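Local coordinates for AT-less polyketide synthase (PDB 4QYR), which is a ketosynthase domain of a modular polyketide synthase lacking built-in acyltransferases and probably condenses acyl chains in isomigrastatin biosynthesis, at residues 227-232 with 381-386; 339-344 with 393-398. One frame throughout, in Å; residues are numbered along the deposited sequence.

Interaction 1 (227-232 with 381-386)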
# COMPACT_ATOMS: atom_id res chain seq x y z
N PHE A 227 -24.77 -15.62 -7.49
CA PHE A 227 -25.17 -17.03 -7.52
C PHE A 227 -26.37 -17.30 -8.42
O PHE A 227 -26.68 -18.45 -8.70
CB PHE A 227 -25.46 -17.56 -6.12
CG PHE A 227 -24.37 -17.31 -5.14
CD1 PHE A 227 -24.65 -16.77 -3.89
CD2 PHE A 227 -23.05 -17.61 -5.46
CE1 PHE A 227 -23.63 -16.52 -2.96
CE2 PHE A 227 -22.03 -17.38 -4.54
CZ PHE A 227 -22.33 -16.83 -3.28
N SER A 228 -27.03 -16.25 -8.89
CA SER A 228 -28.21 -16.43 -9.72
C SER A 228 -27.84 -17.02 -11.08
O SER A 228 -26.68 -17.02 -11.46
CB SER A 228 -28.95 -15.12 -9.94
OG SER A 228 -28.47 -14.49 -11.11
N ALA A 229 -28.84 -17.50 -11.80
CA ALA A 229 -28.62 -18.05 -13.13
C ALA A 229 -28.53 -16.92 -14.14
O ALA A 229 -27.93 -17.07 -15.21
CB ALA A 229 -29.75 -19.01 -13.50
N GLY A 230 -29.13 -15.79 -13.80
CA GLY A 230 -29.19 -14.66 -14.71
C GLY A 230 -28.23 -13.56 -14.30
O GLY A 230 -28.44 -12.40 -14.61
N ALA A 231 -27.18 -13.94 -13.58
CA ALA A 231 -26.14 -12.99 -13.20
C ALA A 231 -25.49 -12.44 -14.47
O ALA A 231 -25.11 -13.19 -15.36
CB ALA A 231 -25.11 -13.66 -12.29
N ASP A 232 -25.38 -11.12 -14.55
CA ASP A 232 -25.00 -10.47 -15.80
C ASP A 232 -24.25 -9.17 -15.56
O ASP A 232 -24.24 -8.29 -16.42
CB ASP A 232 -26.25 -10.19 -16.65
CG ASP A 232 -27.23 -9.24 -15.98
OD1 ASP A 232 -27.13 -9.01 -14.75
OD2 ASP A 232 -28.14 -8.74 -16.68
N CYS A 381 -31.93 -14.56 -6.00
CA CYS A 381 -31.23 -15.81 -6.15
C CYS A 381 -32.23 -16.97 -6.16
O CYS A 381 -31.94 -18.06 -5.67
CB CYS A 381 -30.21 -15.96 -5.03
SG CYS A 381 -28.96 -17.17 -5.36
N ASP A 382 -33.40 -16.72 -6.73
CA ASP A 382 -34.45 -17.74 -6.74
C ASP A 382 -34.08 -18.91 -7.65
O ASP A 382 -34.34 -20.06 -7.32
CB ASP A 382 -35.79 -17.14 -7.16
CG ASP A 382 -36.19 -15.94 -6.30
OD1 ASP A 382 -36.14 -16.06 -5.06
OD2 ASP A 382 -36.56 -14.89 -6.87
N ARG A 383 -33.45 -18.60 -8.78
CA ARG A 383 -33.00 -19.64 -9.69
C ARG A 383 -31.46 -19.71 -9.68
O ARG A 383 -30.79 -18.80 -10.18
CB ARG A 383 -33.54 -19.37 -11.09
CG ARG A 383 -33.20 -20.43 -12.11
CD ARG A 383 -34.25 -21.50 -12.12
NE ARG A 383 -35.59 -20.96 -12.29
CZ ARG A 383 -36.50 -21.49 -13.11
NH1 ARG A 383 -36.20 -22.56 -13.84
NH2 ARG A 383 -37.71 -20.94 -13.22
N LEU A 384 -30.90 -20.78 -9.11
CA LEU A 384 -29.45 -20.85 -8.92
C LEU A 384 -28.68 -20.96 -10.23
O LEU A 384 -29.25 -21.31 -11.27
CB LEU A 384 -29.08 -22.04 -8.03
CG LEU A 384 -29.38 -22.05 -6.53
CD1 LEU A 384 -28.44 -23.02 -5.83
CD2 LEU A 384 -29.27 -20.67 -5.91
N ASN A 385 -27.39 -20.67 -10.17
CA ASN A 385 -26.48 -20.83 -11.31
C ASN A 385 -26.20 -22.31 -11.62
O ASN A 385 -25.94 -23.11 -10.72
CB ASN A 385 -25.18 -20.09 -11.03
CG ASN A 385 -24.31 -19.90 -12.26
OD1 ASN A 385 -24.05 -20.85 -13.00
ND2 ASN A 385 -23.84 -18.68 -12.47
N PRO A 386 -26.27 -22.67 -12.90
CA PRO A 386 -26.06 -24.05 -13.36
C PRO A 386 -24.62 -24.57 -13.29
O PRO A 386 -24.42 -25.76 -13.52
CB PRO A 386 -26.52 -24.01 -14.82
CG PRO A 386 -27.33 -22.76 -14.95
CD PRO A 386 -26.75 -21.80 -13.99

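Interaction 2 (339-344 with 393-398)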
# COMPACT_ATOMS: atom_id res chain seq x y z
N ALA A 339 -18.88 -33.36 5.84
CA ALA A 339 -19.85 -33.99 6.74
C ALA A 339 -21.25 -33.38 6.56
O ALA A 339 -22.25 -34.09 6.57
CB ALA A 339 -19.40 -33.85 8.19
N ARG A 340 -21.30 -32.06 6.40
CA ARG A 340 -22.54 -31.34 6.08
C ARG A 340 -22.25 -30.07 5.28
O ARG A 340 -21.15 -29.53 5.33
CB ARG A 340 -23.31 -31.01 7.37
CG ARG A 340 -22.49 -31.02 8.64
CD ARG A 340 -23.35 -31.38 9.84
NE ARG A 340 -22.58 -31.39 11.08
CZ ARG A 340 -21.87 -32.43 11.50
NH1 ARG A 340 -21.20 -32.36 12.64
NH2 ARG A 340 -21.81 -33.54 10.78
N PRO A 341 -23.25 -29.59 4.51
CA PRO A 341 -23.00 -28.45 3.62
C PRO A 341 -22.73 -27.14 4.35
O PRO A 341 -23.52 -26.70 5.18
CB PRO A 341 -24.29 -28.34 2.81
CG PRO A 341 -25.33 -29.01 3.67
CD PRO A 341 -24.61 -30.13 4.34
N CYS A 342 -21.61 -26.52 4.03
CA CYS A 342 -21.26 -25.22 4.57
C CYS A 342 -22.08 -24.12 3.89
O CYS A 342 -22.26 -24.14 2.68
CB CYS A 342 -19.77 -24.95 4.39
SG CYS A 342 -19.28 -23.23 4.63
N ALA A 343 -22.58 -23.17 4.68
CA ALA A 343 -23.40 -22.08 4.16
C ALA A 343 -22.60 -21.05 3.37
O ALA A 343 -21.40 -20.83 3.61
CB ALA A 343 -24.12 -21.41 5.29
N LEU A 344 -23.27 -20.39 2.44
CA LEU A 344 -22.59 -19.53 1.48
C LEU A 344 -23.41 -18.27 1.20
O LEU A 344 -24.64 -18.33 1.16
CB LEU A 344 -22.34 -20.30 0.19
CG LEU A 344 -21.65 -19.53 -0.90
CD1 LEU A 344 -20.18 -19.43 -0.56
CD2 LEU A 344 -21.85 -20.29 -2.16
N GLY A 393 -21.41 -29.49 -1.53
CA GLY A 393 -20.42 -29.05 -0.57
C GLY A 393 -20.78 -27.72 0.07
O GLY A 393 -20.38 -27.44 1.20
N PHE A 394 -21.53 -26.91 -0.67
CA PHE A 394 -21.86 -25.55 -0.26
C PHE A 394 -23.31 -25.18 -0.57
O PHE A 394 -23.77 -25.37 -1.69
CB PHE A 394 -20.96 -24.53 -0.95
CG PHE A 394 -19.55 -24.56 -0.49
CD1 PHE A 394 -19.09 -23.63 0.43
CD2 PHE A 394 -18.66 -25.52 -0.97
CE1 PHE A 394 -17.78 -23.64 0.86
CE2 PHE A 394 -17.35 -25.54 -0.55
CZ PHE A 394 -16.91 -24.60 0.37
N GLU A 395 -24.00 -24.64 0.42
CA GLU A 395 -25.37 -24.22 0.24
C GLU A 395 -25.49 -22.70 0.25
O GLU A 395 -24.91 -22.03 1.10
CB GLU A 395 -26.23 -24.84 1.34
CG GLU A 395 -27.73 -24.77 1.10
CD GLU A 395 -28.52 -25.34 2.28
OE1 GLU A 395 -28.13 -26.41 2.81
OE2 GLU A 395 -29.52 -24.71 2.69
N VAL A 396 -26.25 -22.14 -0.69
CA VAL A 396 -26.56 -20.73 -0.64
C VAL A 396 -27.71 -20.52 0.33
O VAL A 396 -28.71 -21.21 0.26
CB VAL A 396 -26.96 -20.18 -1.99
CG1 VAL A 396 -27.34 -18.71 -1.86
CG2 VAL A 396 -25.84 -20.37 -2.99
N VAL A 397 -27.55 -19.57 1.25
CA VAL A 397 -28.60 -19.21 2.20
C VAL A 397 -29.58 -18.24 1.59
O VAL A 397 -29.29 -17.06 1.46
CB VAL A 397 -28.02 -18.55 3.47
CG1 VAL A 397 -29.14 -18.19 4.45
CG2 VAL A 397 -27.00 -19.47 4.11
N ARG A 398 -30.76 -18.73 1.21
CA ARG A 398 -31.75 -17.86 0.60
C ARG A 398 -32.89 -17.63 1.57
O ARG A 398 -33.91 -17.02 1.24
CB ARG A 398 -32.23 -18.48 -0.71
CG ARG A 398 -31.10 -18.81 -1.66
CD ARG A 398 -31.60 -19.47 -2.92
NE ARG A 398 -31.91 -20.89 -2.75
CZ ARG A 398 -32.36 -21.67 -3.72
NH1 ARG A 398 -32.55 -21.18 -4.94
NH2 ARG A 398 -32.62 -22.95 -3.49

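Interaction 1 (227-232 with 381-386)
Phe227 and Cys381 meet at one end of a single beta bridge, Ser228 opposite Leu384, that ties together two irregular loops of the ketosynthase (thiolase) fold. The Cys381 sulfur lies against the root of the phenylalanine side chain, SG to CB 3.6 Å, and not against its ring. That ring turns elsewhere: with CG anti to its own carbonyl carbon (chi1 -52°), it leads away from 381-386 toward Val318 of helix 313-331 and toward Ala305. Two backbone bonds flank the bridge. Ala229 N gives its hydrogen to Arg383 O at 2.8 Å, while a weak bond runs from Asn385 N to Phe227 O. Beyond the bridge, the small Ala229 methyl faces a mixed surface, with Leu384 O near it, CD of the Pro386 ring, and the aliphatic root of Arg383, whose CG is 4.0 Å from Ala229 CB. The arginine chain then bends twice and carries its guanidinium group away from 227-232. Asn385 works mainly through its first carbon, since CB sits beside the carbonyl oxygens of both Phe227 and Ser228, while its OD1 accepts a hydrogen from His387 N. Ser228 points its CB-OG arm back into its own loop, where OG is hydrogen-bonded to Lys225 O and also receives a weak bond from Gly230 N at 3.1 Å.

Interaction 2 (339-344 with 393-398)
Strands 342-344 and 394-396 run parallel in register, Cys342 beside Phe394, Ala343 beside Glu395 and Leu344 beside Val396, with their short axes 4.4 Å apart at closest and crossing at -39°. Cys342 is joined through both its N and its O: the N donates to Gly393 O at 3.2 Å, and the O accepts from Glu395 N at 2.9 Å. Farther on, Val397 N reaches Leu344 O almost straight and in the carbonyl plane.

On one face of the pair, Cys342 and Leu344 meet Phe394 and Val396. The cysteine sulfur approaches the phenylalanine obliquely, with SG 4.1 Å from CE1, an arrangement that fits a sulfur-aromatic contact. Leu344 extends along this face with CG anti to its backbone N (chi1 180°), and chi2 near 77° then parts its methyls: CD1 goes toward Phe394 CD1, and CD2 sits 4.1 Å from CG2 of Val396, the two side chains crossing at a slant.

These strands close the end of a mixed sheet of the thiolase fold, in its C-terminal half, where 394-396 is the outermost strand within this chain; helix 313-331 packs on the face bearing Leu344 and Phe394, with Leu321 touching both. The other face bears Ala343 and Glu395. There the Ala343 methyl rests on Val397 CG2 at 3.7 Å. Pro341 runs alongside Glu395 in the same direction, ring CG near OE1, while the second carboxylate oxygen, OE2, forms a salt bridge with Arg401.

Overall arrangement
The two contacts show how a sheet edge and the loops beside it can be bound into one unit. Their centres are about 16 Å apart, and their segments alternate along the chain, 381-386 being followed closely by the edge strand of interaction 2. They touch directly at two places. The ring of Phe227, turned away from its own partner loop, packs on the sheet with CZ 3.7 Å from Leu344 CG, and it also touches Val396. Elsewhere Arg398 reaches back to interaction 1, where its NH1 probably hydrogen-bonds Cys381 O (3.3 Å) and packs against Leu384 CD2. Val318 of helix 313-331 touches both Phe227 and Leu344, giving the two contacts a shared apolar neighbour.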